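Local coordinates for variant surface glycoprotein MITat 1.13 (Trypanosoma brucei, PDB 6Z8H) that probably forms, as a GPI-anchored glycoprotein, the dense surface coat of the parasite, whose antigenic variation lets the trypanosome evade the host immune response, at residues L88-D93 and R291-F296; F296-I301 and T309-S314; T285-V290 and S334-K339; N57-N62 and I97-L102. All blocks are in the same frame, centred on the assembly; numbering follows the deposited sequence.

Contact 1: residues L88-D93 and R291-F296; sequences LGAAAD and RANPKF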
loop_
_atom_site.group_PDB
_atom_site.type_symbol
_atom_site.label_atom_id
_atom_site.label_comp_id
_atom_site.label_asym_id
_atom_site.label_seq_id
_atom_site.Cartn_x
_atom_site.Cartn_y
_atom_site.Cartn_z
ATOM N N LEU A 88 -9.224 16.623 -29.056
ATOM C CA LEU A 88 -9.127 17.270 -27.750
ATOM C C LEU A 88 -10.246 16.871 -26.794
ATOM O O LEU A 88 -9.983 16.521 -25.644
ATOM C CB LEU A 88 -9.127 18.787 -27.923
ATOM C CG LEU A 88 -7.804 19.400 -28.366
ATOM C CD1 LEU A 88 -7.998 20.846 -28.853
ATOM C CD2 LEU A 88 -6.820 19.442 -27.266
ATOM N N GLY A 89 -11.495 16.936 -27.223
ATOM C CA GLY A 89 -12.606 16.599 -26.351
ATOM C C GLY A 89 -12.577 15.128 -25.975
ATOM O O GLY A 89 -12.762 14.757 -24.811
ATOM N N ALA A 90 -12.286 14.282 -26.952
ATOM C CA ALA A 90 -12.201 12.848 -26.716
ATOM C C ALA A 90 -11.070 12.538 -25.741
ATOM O O ALA A 90 -11.195 11.651 -24.878
ATOM C CB ALA A 90 -12.027 12.124 -28.065
ATOM N N ALA A 91 -9.925 13.190 -25.918
ATOM C CA ALA A 91 -8.806 12.997 -24.991
ATOM C C ALA A 91 -9.158 13.460 -23.579
ATOM O O ALA A 91 -8.774 12.819 -22.593
ATOM C CB ALA A 91 -7.547 13.672 -25.532
ATOM N N ALA A 92 -9.846 14.582 -23.434
ATOM C CA ALA A 92 -10.281 15.003 -22.102
ATOM C C ALA A 92 -11.214 13.970 -21.463
ATOM O O ALA A 92 -11.163 13.749 -20.249
ATOM C CB ALA A 92 -10.941 16.385 -22.202
ATOM N N ASP A 93 -12.100 13.380 -22.263
ATOM C CA ASP A 93 -12.976 12.317 -21.783
ATOM C C ASP A 93 -12.149 11.134 -21.286
ATOM O O ASP A 93 -12.377 10.623 -20.181
ATOM C CB ASP A 93 -13.904 11.871 -22.908
ATOM C CG ASP A 93 -15.085 12.767 -23.072
ATOM O OD1 ASP A 93 -15.395 13.519 -22.130
ATOM O OD2 ASP A 93 -15.714 12.694 -24.151
ATOM N N ARG A 291 -11.566 7.119 -31.660
ATOM C CA ARG A 291 -12.395 6.966 -32.887
ATOM C C ARG A 291 -13.854 6.695 -32.529
ATOM O O ARG A 291 -14.720 6.950 -33.391
ATOM C CB ARG A 291 -11.827 5.856 -33.779
ATOM C CG ARG A 291 -12.763 4.680 -34.018
ATOM C CD ARG A 291 -12.039 3.485 -34.611
ATOM N NE ARG A 291 -11.622 3.710 -35.988
ATOM C CZ ARG A 291 -12.444 3.710 -37.032
ATOM N NH1 ARG A 291 -13.737 3.501 -36.857
ATOM N NH2 ARG A 291 -11.969 3.921 -38.246
ATOM N N ALA A 292 -14.127 6.201 -31.321
ATOM C CA ALA A 292 -15.493 5.875 -30.936
ATOM C C ALA A 292 -16.227 7.061 -30.333
ATOM O O ALA A 292 -17.462 7.042 -30.274
ATOM C CB ALA A 292 -15.497 4.704 -29.951
ATOM N N ASN A 293 -15.508 8.105 -29.953
ATOM C CA ASN A 293 -16.116 9.187 -29.210
ATOM C C ASN A 293 -16.952 10.065 -30.133
ATOM O O ASN A 293 -16.447 10.546 -31.159
ATOM C CB ASN A 293 -15.055 10.013 -28.504
ATOM C CG ASN A 293 -15.643 10.875 -27.422
ATOM O OD1 ASN A 293 -16.607 11.619 -27.640
ATOM N ND2 ASN A 293 -15.060 10.805 -26.261
ATOM N N PRO A 294 -18.236 10.265 -29.826
ATOM C CA PRO A 294 -19.050 11.179 -30.642
ATOM C C PRO A 294 -18.425 12.549 -30.836
ATOM O O PRO A 294 -18.568 13.141 -31.911
ATOM C CB PRO A 294 -20.375 11.258 -29.865
ATOM C CG PRO A 294 -20.418 10.016 -29.067
ATOM C CD PRO A 294 -18.997 9.715 -28.689
ATOM N N LYS A 295 -17.736 13.076 -29.821
ATOM C CA LYS A 295 -17.106 14.389 -29.941
ATOM C C LYS A 295 -16.020 14.377 -31.006
ATOM O O LYS A 295 -15.824 15.380 -31.699
ATOM C CB LYS A 295 -16.537 14.814 -28.582
ATOM C CG LYS A 295 -17.597 14.997 -27.523
ATOM C CD LYS A 295 -16.975 15.177 -26.137
ATOM C CE LYS A 295 -18.041 15.294 -25.034
ATOM N NZ LYS A 295 -17.467 15.090 -23.652
ATOM N N PHE A 296 -15.354 13.235 -31.202
ATOM C CA PHE A 296 -14.351 13.129 -32.259
ATOM C C PHE A 296 -15.019 13.170 -33.626
ATOM O O PHE A 296 -14.625 13.945 -34.509
ATOM C CB PHE A 296 -13.576 11.814 -32.080
ATOM C CG PHE A 296 -12.762 11.423 -33.267
ATOM C CD1 PHE A 296 -11.538 12.017 -33.499
ATOM C CD2 PHE A 296 -13.211 10.435 -34.137
ATOM C CE1 PHE A 296 -10.772 11.655 -34.593
ATOM C CE2 PHE A 296 -12.461 10.079 -35.244
ATOM C CZ PHE A 296 -11.250 10.671 -35.474
HETATM O O HOH W 1 -12.969 9.017 -25.838
#
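A90 and N293 bring the two backbones together, their CA atoms 5.9 Å apart, where an early turn of the long helix 78-129 passes the start of helix 294-304. N293 is the N-cap of that shorter helix. Its OD1 takes the backbone N-H of K295 at 2.9 Å, which fixes how the amide is rotated. With CG anti to the backbone N (chi1 -163°), the other end of the amide is turned to the long helix, and ND2 gives D93 OD2 a nearly straight bond of 2.9 Å, on the anti lone pair of that oxygen. The carboxylate and amide lie almost in one plane, 8° apart. K295 comes head-on to D93, the two side chains running in from opposite directions: its extended chain runs past G89, and NZ bridges both oxygens from their syn side, 3.0 Å from D93 OD1 and 3.0 Å from D93 OD2. Beside this polar group, A90 CB rests on N293 CB at 3.7 Å. A water takes a second bond from N293 ND2 at 2.8 Å and makes a weak one to A90 O. P369 of the second subunit packs on D93, and D373 of that subunit on K295. OD2 is therefore gripped by two donors and N293 serves both helices at once, while the lysine and amide together would be expected to keep the aspartate ionised.

Contact 2: residues F296-I301 and T309-S314; sequences FKLMVI and TAEKES
L298 and I301, on one flank of helix 294-304, carry the loop 309-314 by van der Waals contact, with no hydrogen bond between the two segments. L298 extends its branches to the loop backbone, with CG anti to the backbone N (chi1 176°). CD1 lies against the peptide between E311 and K312, 3.5 Å from E311 C, while CD2 stands 3.7 Å from E311 O. One turn on, I301 uses both branches. CG2 meets A310 CB at 3.7 Å, and CD1 reaches the next part of the loop, 3.4 Å from E313 O. At the outer margin the extended side chains of K297 and E313 run across each other at a slant. The closest approach there is K297 CD to E313 OE1, 3.2 Å, and the ion pair from K297 NZ to E313 OE1 is long at 3.6 Å, a loose attraction at most.

Further out, polar groups set the course of the loop. K302 NZ bonds to A310 O and pairs with E311 OE2, and D315 OD2 accepts the backbone N-H groups of both E311 and K312. The E311 carboxylate also forms a salt bridge with R377 of the second subunit, whose side chain packs on L298 too. I301 also packs on V321 of helix 318-329. The result is a loop joining helices 294-304 and 318-329, folded back over the helix it leaves, in the largely helical N-terminal domain of an A-type variant surface glycoprotein, with its edge set into the dimer interface.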
loop_
_atom_site.group_PDB
_atom_site.type_symbol
_atom_site.label_atom_id
_atom_site.label_comp_id
_atom_site.label_asym_id
_atom_site.label_seq_id
_atom_site.Cartn_x
_atom_site.Cartn_y
_atom_site.Cartn_z
ATOM N N PHE A 296 -15.354 13.235 -31.202
ATOM C CA PHE A 296 -14.351 13.129 -32.259
ATOM C C PHE A 296 -15.019 13.170 -33.626
ATOM O O PHE A 296 -14.625 13.945 -34.509
ATOM C CB PHE A 296 -13.576 11.814 -32.080
ATOM C CG PHE A 296 -12.762 11.423 -33.267
ATOM C CD1 PHE A 296 -11.538 12.017 -33.499
ATOM C CD2 PHE A 296 -13.211 10.435 -34.137
ATOM C CE1 PHE A 296 -10.772 11.655 -34.593
ATOM C CE2 PHE A 296 -12.461 10.079 -35.244
ATOM C CZ PHE A 296 -11.250 10.671 -35.474
ATOM N N LYS A 297 -16.043 12.351 -33.820
ATOM C CA LYS A 297 -16.713 12.361 -35.113
ATOM C C LYS A 297 -17.307 13.730 -35.406
ATOM O O LYS A 297 -17.259 14.205 -36.545
ATOM C CB LYS A 297 -17.796 11.296 -35.134
ATOM C CG LYS A 297 -17.282 9.893 -34.841
ATOM C CD LYS A 297 -18.419 8.908 -34.739
ATOM C CE LYS A 297 -18.089 7.728 -33.862
ATOM N NZ LYS A 297 -19.327 7.009 -33.448
ATOM N N LEU A 298 -17.908 14.368 -34.403
ATOM C CA LEU A 298 -18.470 15.699 -34.621
ATOM C C LEU A 298 -17.406 16.734 -34.983
ATOM O O LEU A 298 -17.631 17.571 -35.859
ATOM C CB LEU A 298 -19.285 16.152 -33.418
ATOM C CG LEU A 298 -19.857 17.562 -33.455
ATOM C CD1 LEU A 298 -20.793 17.680 -34.655
ATOM C CD2 LEU A 298 -20.571 17.842 -32.155
ATOM N N MET A 299 -16.300 16.788 -34.249
ATOM C CA MET A 299 -15.235 17.731 -34.578
ATOM C C MET A 299 -14.538 17.407 -35.897
ATOM O O MET A 299 -14.013 18.323 -36.532
ATOM C CB MET A 299 -14.290 17.897 -33.380
ATOM C CG MET A 299 -13.264 18.994 -33.505
ATOM S SD MET A 299 -13.936 20.626 -33.877
ATOM C CE MET A 299 -14.778 21.073 -32.371
ATOM N N VAL A 300 -14.544 16.150 -36.351
ATOM C CA VAL A 300 -14.132 15.902 -37.733
ATOM C C VAL A 300 -14.999 16.695 -38.706
ATOM O O VAL A 300 -14.494 17.323 -39.647
ATOM C CB VAL A 300 -14.153 14.396 -38.052
ATOM C CG1 VAL A 300 -14.006 14.200 -39.538
ATOM C CG2 VAL A 300 -13.040 13.683 -37.296
ATOM N N ILE A 301 -16.316 16.692 -38.487
ATOM C CA ILE A 301 -17.226 17.444 -39.353
ATOM C C ILE A 301 -16.951 18.937 -39.243
ATOM O O ILE A 301 -16.882 19.657 -40.244
ATOM C CB ILE A 301 -18.678 17.121 -38.972
ATOM C CG1 ILE A 301 -18.963 15.629 -39.169
ATOM C CG2 ILE A 301 -19.644 17.972 -39.820
ATOM C CD1 ILE A 301 -20.332 15.189 -38.690
ATOM N N THR A 309 -20.532 24.847 -37.699
ATOM C CA THR A 309 -21.717 24.974 -36.857
ATOM C C THR A 309 -22.416 23.641 -36.613
ATOM O O THR A 309 -23.397 23.601 -35.853
ATOM C CB THR A 309 -22.713 25.966 -37.465
ATOM O OG1 THR A 309 -23.181 25.431 -38.703
ATOM C CG2 THR A 309 -22.085 27.345 -37.684
ATOM N N ALA A 310 -21.938 22.557 -37.237
ATOM C CA ALA A 310 -22.517 21.241 -37.004
ATOM C C ALA A 310 -22.509 20.896 -35.512
ATOM O O ALA A 310 -21.547 21.179 -34.778
ATOM C CB ALA A 310 -21.732 20.174 -37.772
ATOM N N GLU A 311 -23.594 20.262 -35.056
ATOM C CA GLU A 311 -23.645 19.738 -33.698
ATOM C C GLU A 311 -24.122 18.295 -33.606
ATOM O O GLU A 311 -24.264 17.778 -32.494
ATOM C CB GLU A 311 -24.533 20.611 -32.812
ATOM C CG GLU A 311 -23.994 22.016 -32.650
ATOM C CD GLU A 311 -22.722 22.071 -31.794
ATOM O OE1 GLU A 311 -22.556 21.245 -30.861
ATOM O OE2 GLU A 311 -21.841 22.912 -32.053
ATOM N N LYS A 312 -24.376 17.632 -34.733
ATOM C CA LYS A 312 -24.810 16.243 -34.751
ATOM C C LYS A 312 -23.978 15.444 -35.746
ATOM O O LYS A 312 -23.557 15.949 -36.784
ATOM C CB LYS A 312 -26.295 16.127 -35.150
ATOM C CG LYS A 312 -27.252 16.848 -34.209
ATOM C CD LYS A 312 -28.682 16.705 -34.663
ATOM C CE LYS A 312 -29.641 17.365 -33.688
ATOM N NZ LYS A 312 -31.004 17.495 -34.293
ATOM N N GLU A 313 -23.732 14.180 -35.413
ATOM C CA GLU A 313 -22.926 13.348 -36.290
ATOM C C GLU A 313 -23.571 13.154 -37.646
ATOM O O GLU A 313 -22.865 12.872 -38.612
ATOM C CB GLU A 313 -22.684 11.986 -35.647
ATOM C CG GLU A 313 -21.791 11.079 -36.459
ATOM C CD GLU A 313 -21.515 9.750 -35.768
ATOM O OE1 GLU A 313 -21.509 9.693 -34.507
ATOM O OE2 GLU A 313 -21.291 8.750 -36.483
ATOM N N SER A 314 -24.888 13.285 -37.734
ATOM C CA SER A 314 -25.597 13.155 -38.997
ATOM C C SER A 314 -25.471 14.383 -39.891
ATOM O O SER A 314 -26.022 14.374 -41.001
ATOM C CB SER A 314 -27.081 12.862 -38.728
ATOM O OG SER A 314 -27.646 13.806 -37.827
#

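Contact 3: residues T285-V290 and S334-K339; sequences TDFNAV and SEYNTK
F287 and Y336 meet at the starts of two short helices, 287-291 and 336-345, which lie against the long helix 78-129 in the N-terminal domain of this A-type variant surface glycoprotein. Their rings form an oblique aromatic pair, neither a parallel stack nor a T: the centroids are 5.1 Å apart and the planes meet at 57°. F287 CD1 does the touching, sitting over one face of the tyrosine toward its rim, 3.5 Å from Y336 CG. Both side chains leave their helices with CG anti to the backbone N (chi1 179° for Y336), which drives the phenol in alongside the 285-287 backbone. There T285 O lies at the tyrosine edge, near the ring plane, 3.4 Å from Y336 CE2. At its far end the hydroxyl bonds to I284 O, and V290 CG2 lies 3.9 Å from Y336 OH, its side chain at about a right angle to the tyrosine. Other aromatics extend the group: W341 packs edge-to-face with Y336, and Y329 meets F287. L87 of the long helix touches both V290 and Y336.

D286 is the N-cap of the first helix, its OD1 met by N288 N from above the carboxylate plane at 3.0 Å. The backbone N-H of F287, just after the cap residue, goes to a water 3.2 Å from F287 N that also sits beside N337 OD1. The other end of that amide makes the direct hydrogen bond between the segments: N337 ND2 reaches a lone pair of T285 O at 2.8 Å, almost straight.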
loop_
_atom_site.group_PDB
_atom_site.type_symbol
_atom_site.label_atom_id
_atom_site.label_comp_id
_atom_site.label_asym_id
_atom_site.label_seq_id
_atom_site.Cartn_x
_atom_site.Cartn_y
_atom_site.Cartn_z
ATOM N N THR A 285 -3.367 7.692 -26.872
ATOM C CA THR A 285 -2.566 7.349 -28.043
ATOM C C THR A 285 -3.096 6.115 -28.778
ATOM O O THR A 285 -2.516 5.717 -29.789
ATOM C CB THR A 285 -1.102 7.125 -27.645
ATOM O OG1 THR A 285 -1.066 6.166 -26.587
ATOM C CG2 THR A 285 -0.427 8.413 -27.198
ATOM N N ASP A 286 -4.193 5.528 -28.310
ATOM C CA ASP A 286 -4.872 4.423 -28.977
ATOM C C ASP A 286 -6.021 4.987 -29.818
ATOM O O ASP A 286 -7.038 5.434 -29.276
ATOM C CB ASP A 286 -5.387 3.444 -27.925
ATOM C CG ASP A 286 -6.172 2.309 -28.523
ATOM O OD1 ASP A 286 -6.246 2.219 -29.770
ATOM O OD2 ASP A 286 -6.719 1.501 -27.730
ATOM N N PHE A 287 -5.889 4.910 -31.145
ATOM C CA PHE A 287 -6.924 5.483 -32.010
ATOM C C PHE A 287 -8.292 4.879 -31.712
ATOM O O PHE A 287 -9.312 5.560 -31.800
ATOM C CB PHE A 287 -6.569 5.311 -33.488
ATOM C CG PHE A 287 -7.396 6.162 -34.421
ATOM C CD1 PHE A 287 -7.237 7.537 -34.446
ATOM C CD2 PHE A 287 -8.333 5.582 -35.266
ATOM C CE1 PHE A 287 -7.986 8.318 -35.287
ATOM C CE2 PHE A 287 -9.090 6.367 -36.128
ATOM C CZ PHE A 287 -8.907 7.731 -36.132
ATOM N N ASN A 288 -8.343 3.604 -31.338
ATOM C CA ASN A 288 -9.637 2.991 -31.055
ATOM C C ASN A 288 -10.318 3.610 -29.842
ATOM O O ASN A 288 -11.548 3.556 -29.734
ATOM C CB ASN A 288 -9.475 1.487 -30.840
ATOM C CG ASN A 288 -9.121 0.744 -32.121
ATOM O OD1 ASN A 288 -9.516 1.135 -33.232
ATOM N ND2 ASN A 288 -8.370 -0.336 -31.971
ATOM N N ALA A 289 -9.554 4.211 -28.931
ATOM C CA ALA A 289 -10.175 4.875 -27.797
ATOM C C ALA A 289 -10.763 6.220 -28.196
ATOM O O ALA A 289 -11.741 6.671 -27.591
ATOM C CB ALA A 289 -9.140 5.109 -26.698
ATOM N N VAL A 290 -10.180 6.879 -29.193
ATOM C CA VAL A 290 -10.655 8.178 -29.664
ATOM C C VAL A 290 -11.749 8.034 -30.712
ATOM O O VAL A 290 -12.749 8.759 -30.671
ATOM C CB VAL A 290 -9.454 8.966 -30.221
ATOM C CG1 VAL A 290 -9.922 10.172 -30.922
ATOM C CG2 VAL A 290 -8.491 9.313 -29.106
ATOM N N SER A 334 -4.666 4.320 -39.315
ATOM C CA SER A 334 -3.468 3.491 -39.284
ATOM C C SER A 334 -2.193 4.303 -39.101
ATOM O O SER A 334 -1.161 3.735 -38.732
ATOM C CB SER A 334 -3.374 2.698 -40.589
ATOM O OG SER A 334 -3.385 3.562 -41.704
ATOM N N GLU A 335 -2.236 5.612 -39.333
ATOM C CA GLU A 335 -1.063 6.458 -39.181
ATOM C C GLU A 335 -1.165 7.353 -37.947
ATOM O O GLU A 335 -0.384 8.287 -37.811
ATOM C CB GLU A 335 -0.826 7.285 -40.454
ATOM C CG GLU A 335 -0.605 6.454 -41.703
ATOM C CD GLU A 335 -0.097 7.258 -42.885
ATOM O OE1 GLU A 335 -0.529 8.415 -43.069
ATOM O OE2 GLU A 335 0.738 6.724 -43.648
ATOM N N TYR A 336 -2.105 7.073 -37.041
ATOM C CA TYR A 336 -2.331 7.941 -35.887
ATOM C C TYR A 336 -1.082 8.081 -35.028
ATOM O O TYR A 336 -0.815 9.162 -34.485
ATOM C CB TYR A 336 -3.481 7.375 -35.050
ATOM C CG TYR A 336 -3.855 8.133 -33.792
ATOM C CD1 TYR A 336 -4.289 9.450 -33.854
ATOM C CD2 TYR A 336 -3.808 7.513 -32.543
ATOM C CE1 TYR A 336 -4.649 10.133 -32.714
ATOM C CE2 TYR A 336 -4.177 8.192 -31.402
ATOM C CZ TYR A 336 -4.588 9.511 -31.493
ATOM O OH TYR A 336 -4.958 10.195 -30.380
ATOM N N ASN A 337 -0.312 7.002 -34.893
ATOM C CA ASN A 337 0.922 7.018 -34.123
ATOM C C ASN A 337 2.158 7.230 -34.985
ATOM O O ASN A 337 3.084 7.936 -34.569
ATOM C CB ASN A 337 1.054 5.703 -33.357
ATOM C CG ASN A 337 -0.143 5.440 -32.445
ATOM O OD1 ASN A 337 -0.989 4.584 -32.754
ATOM N ND2 ASN A 337 -0.239 6.197 -31.328
ATOM N N THR A 338 2.192 6.651 -36.190
ATOM C CA THR A 338 3.381 6.775 -37.021
ATOM C C THR A 338 3.506 8.151 -37.660
ATOM O O THR A 338 4.620 8.540 -38.023
ATOM C CB THR A 338 3.393 5.692 -38.101
ATOM O OG1 THR A 338 2.171 5.745 -38.852
ATOM C CG2 THR A 338 3.554 4.319 -37.477
ATOM N N LYS A 339 2.406 8.896 -37.796
ATOM C CA LYS A 339 2.448 10.210 -38.438
ATOM C C LYS A 339 1.796 11.279 -37.556
ATOM O O LYS A 339 2.425 12.295 -37.232
ATOM C CB LYS A 339 1.787 10.168 -39.825
ATOM C CG LYS A 339 2.458 9.211 -40.787
ATOM C CD LYS A 339 3.689 9.815 -41.460
ATOM C CE LYS A 339 3.664 9.537 -42.967
ATOM N NZ LYS A 339 4.938 9.904 -43.661
HETATM O O HOH W 2 -3.303 3.780 -32.569
#

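Contact 4: residues N57-N62 and I97-L102; sequences NNEREN and ICRREL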
loop_
_atom_site.group_PDB
_atom_site.type_symbol
_atom_site.label_atom_id
_atom_site.label_comp_id
_atom_site.label_asym_id
_atom_site.label_seq_id
_atom_site.Cartn_x
_atom_site.Cartn_y
_atom_site.Cartn_z
ATOM N N ASN A 57 0.557 4.313 -14.481
ATOM C CA ASN A 57 1.417 4.644 -15.611
ATOM C C ASN A 57 0.605 5.199 -16.778
ATOM O O ASN A 57 0.999 6.188 -17.410
ATOM C CB ASN A 57 2.211 3.402 -16.023
ATOM C CG ASN A 57 3.253 3.016 -15.002
ATOM O OD1 ASN A 57 3.878 3.868 -14.368
ATOM N ND2 ASN A 57 3.440 1.707 -14.821
ATOM N N ASN A 58 -0.572 4.628 -17.022
ATOM C CA ASN A 58 -1.388 5.093 -18.136
ATOM C C ASN A 58 -1.877 6.506 -17.884
ATOM O O ASN A 58 -1.987 7.305 -18.821
ATOM C CB ASN A 58 -2.572 4.157 -18.359
ATOM C CG ASN A 58 -2.175 2.840 -18.989
ATOM O OD1 ASN A 58 -1.056 2.652 -19.475
ATOM N ND2 ASN A 58 -3.113 1.935 -19.011
ATOM N N GLU A 59 -2.227 6.827 -16.638
ATOM C CA GLU A 59 -2.669 8.177 -16.307
ATOM C C GLU A 59 -1.543 9.166 -16.516
ATOM O O GLU A 59 -1.781 10.313 -16.943
ATOM C CB GLU A 59 -3.178 8.241 -14.864
ATOM C CG GLU A 59 -3.902 9.516 -14.447
ATOM C CD GLU A 59 -3.008 10.693 -14.099
ATOM O OE1 GLU A 59 -1.822 10.524 -13.732
ATOM O OE2 GLU A 59 -3.514 11.836 -14.185
ATOM N N ARG A 60 -0.312 8.779 -16.178
ATOM C CA ARG A 60 0.818 9.667 -16.437
ATOM C C ARG A 60 0.962 9.926 -17.925
ATOM O O ARG A 60 1.157 11.070 -18.343
ATOM C CB ARG A 60 2.118 9.090 -15.865
ATOM C CG ARG A 60 3.375 9.835 -16.290
ATOM C CD ARG A 60 4.667 9.198 -15.786
ATOM N NE ARG A 60 5.067 8.039 -16.579
ATOM C CZ ARG A 60 5.149 6.798 -16.112
ATOM N NH1 ARG A 60 4.885 6.529 -14.836
ATOM N NH2 ARG A 60 5.523 5.813 -16.917
ATOM N N GLU A 61 0.846 8.873 -18.734
ATOM C CA GLU A 61 0.950 9.015 -20.177
ATOM C C GLU A 61 -0.219 9.805 -20.737
ATOM O O GLU A 61 -0.030 10.618 -21.639
ATOM C CB GLU A 61 1.016 7.651 -20.867
ATOM C CG GLU A 61 2.298 6.890 -20.632
ATOM C CD GLU A 61 2.367 5.602 -21.422
ATOM O OE1 GLU A 61 1.491 5.351 -22.273
ATOM O OE2 GLU A 61 3.299 4.833 -21.167
ATOM N N ASN A 62 -1.432 9.588 -20.218
ATOM C CA ASN A 62 -2.593 10.328 -20.699
ATOM C C ASN A 62 -2.505 11.809 -20.318
ATOM O O ASN A 62 -2.863 12.680 -21.122
ATOM C CB ASN A 62 -3.888 9.713 -20.165
ATOM C CG ASN A 62 -4.290 8.436 -20.892
ATOM O OD1 ASN A 62 -3.934 8.233 -22.050
ATOM N ND2 ASN A 62 -5.024 7.548 -20.190
ATOM N N ILE A 97 -12.018 10.021 -17.256
ATOM C CA ILE A 97 -12.497 8.698 -16.855
ATOM C C ILE A 97 -11.359 7.901 -16.225
ATOM O O ILE A 97 -11.531 7.232 -15.190
ATOM C CB ILE A 97 -13.128 7.964 -18.057
ATOM C CG1 ILE A 97 -14.490 8.559 -18.396
ATOM C CG2 ILE A 97 -13.221 6.446 -17.726
ATOM C CD1 ILE A 97 -14.902 8.331 -19.824
ATOM N N CYS A 98 -10.177 7.979 -16.838
ATOM C CA CYS A 98 -8.987 7.308 -16.319
ATOM C C CYS A 98 -8.727 7.713 -14.875
ATOM O O CYS A 98 -8.538 6.861 -13.994
ATOM C CB CYS A 98 -7.820 7.692 -17.236
ATOM S SG CYS A 98 -6.201 7.473 -16.487
ATOM N N ARG A 99 -8.741 9.010 -14.606
ATOM C CA ARG A 99 -8.466 9.490 -13.263
ATOM C C ARG A 99 -9.561 9.091 -12.292
ATOM O O ARG A 99 -9.263 8.709 -11.156
ATOM C CB ARG A 99 -8.323 11.009 -13.302
ATOM C CG ARG A 99 -7.068 11.463 -13.929
ATOM C CD ARG A 99 -7.120 12.961 -14.145
ATOM N NE ARG A 99 -5.819 13.422 -14.579
ATOM C CZ ARG A 99 -5.580 14.664 -15.017
ATOM N NH1 ARG A 99 -6.575 15.554 -15.117
ATOM N NH2 ARG A 99 -4.357 15.012 -15.407
ATOM N N ARG A 100 -10.817 9.103 -12.716
ATOM C CA ARG A 100 -11.904 8.745 -11.808
ATOM C C ARG A 100 -11.877 7.264 -11.479
ATOM O O ARG A 100 -12.140 6.874 -10.337
ATOM C CB ARG A 100 -13.249 9.124 -12.416
ATOM C CG ARG A 100 -13.415 10.613 -12.438
ATOM C CD ARG A 100 -14.785 11.100 -12.933
ATOM N NE ARG A 100 -14.893 12.552 -12.850
ATOM C CZ ARG A 100 -15.420 13.220 -11.826
ATOM N NH1 ARG A 100 -15.897 12.560 -10.780
ATOM N NH2 ARG A 100 -15.465 14.549 -11.858
ATOM N N GLU A 101 -11.536 6.439 -12.464
ATOM C CA GLU A 101 -11.401 5.013 -12.216
ATOM C C GLU A 101 -10.306 4.749 -11.194
ATOM O O GLU A 101 -10.448 3.869 -10.330
ATOM C CB GLU A 101 -11.111 4.303 -13.535
ATOM C CG GLU A 101 -12.367 4.132 -14.404
ATOM C CD GLU A 101 -12.109 3.447 -15.750
ATOM O OE1 GLU A 101 -10.930 3.247 -16.141
ATOM O OE2 GLU A 101 -13.107 3.136 -16.428
ATOM N N LEU A 102 -9.171 5.432 -11.329
ATOM C CA LEU A 102 -8.099 5.281 -10.352
ATOM C C LEU A 102 -8.534 5.734 -8.970
ATOM O O LEU A 102 -8.241 5.058 -7.986
ATOM C CB LEU A 102 -6.834 5.985 -10.826
ATOM C CG LEU A 102 -6.059 5.313 -11.941
ATOM C CD1 LEU A 102 -5.050 6.187 -12.591
ATOM C CD2 LEU A 102 -5.378 4.053 -11.355
#
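E59 meets C98, R99 and L102 in the antiparallel packing of helices 34-75 and 78-129, the two long arms of the helical hairpin that forms the stalk of this protein. The axes of the short segments approach to 9.9 Å, with their directions 153° apart. E59 CB is 3.5 Å from C98 SG and 3.6 Å from L102 CD1, so the base of a charged residue supplies the apolar part of the contact. Its chain is anti to the backbone N at chi1 and then bends (chi2 -80°), which brings the carboxylate back to R99. R99, extended as far as NE, offers that N-H edge-on, in the guanidinium plane: R99 NE to E59 OE2 is 2.8 Å and nearly straight, on the anti lone pair of the oxygen. The two flat groups are inclined by 36°, and the salt bridge is made through NE rather than as a paired fork. R99 NH2 has another partner in S63 OG on the first helix, which itself bonds to E59 O.

N62 adds a looser touch, ND2 lying 3.9 Å from C98 SG. Its amide is fixed from outside, OD1 accepting from I284 N and ND2 giving to S282 O. C98 is disulfide-bonded to C280, so the chain leading to helix 287-291 is tied to helix 78-129 by the disulfide and to helix 34-75 through N62. The hairpin thus carries the 280-284 chain at C98 and N62, while at R99 it meets the second subunit, whose L368, at the start of helix 368-383, packs on the arginine.

Contacts 1, 2 and 3 adjoin, and F296 joins them. It belongs to both contact 1 and contact 2, whose centres are 11 Å apart, and it touches contact 3 where F296 CZ lies 3.8 Å from F287 CZ. Contact 3, centred 13 Å from contact 1, closes a loop of chain within which contact 2 is nested. Contact 4 stands farther along helix 78-129, its centre 15 Å from contact 1 and 26 Å from contact 2, and it is linked to contact 3 through I284, which serves both N62 and Y336. Contacts 1, 2 and 4 also meet the second subunit. None includes a residue that neighbours the attached glycans.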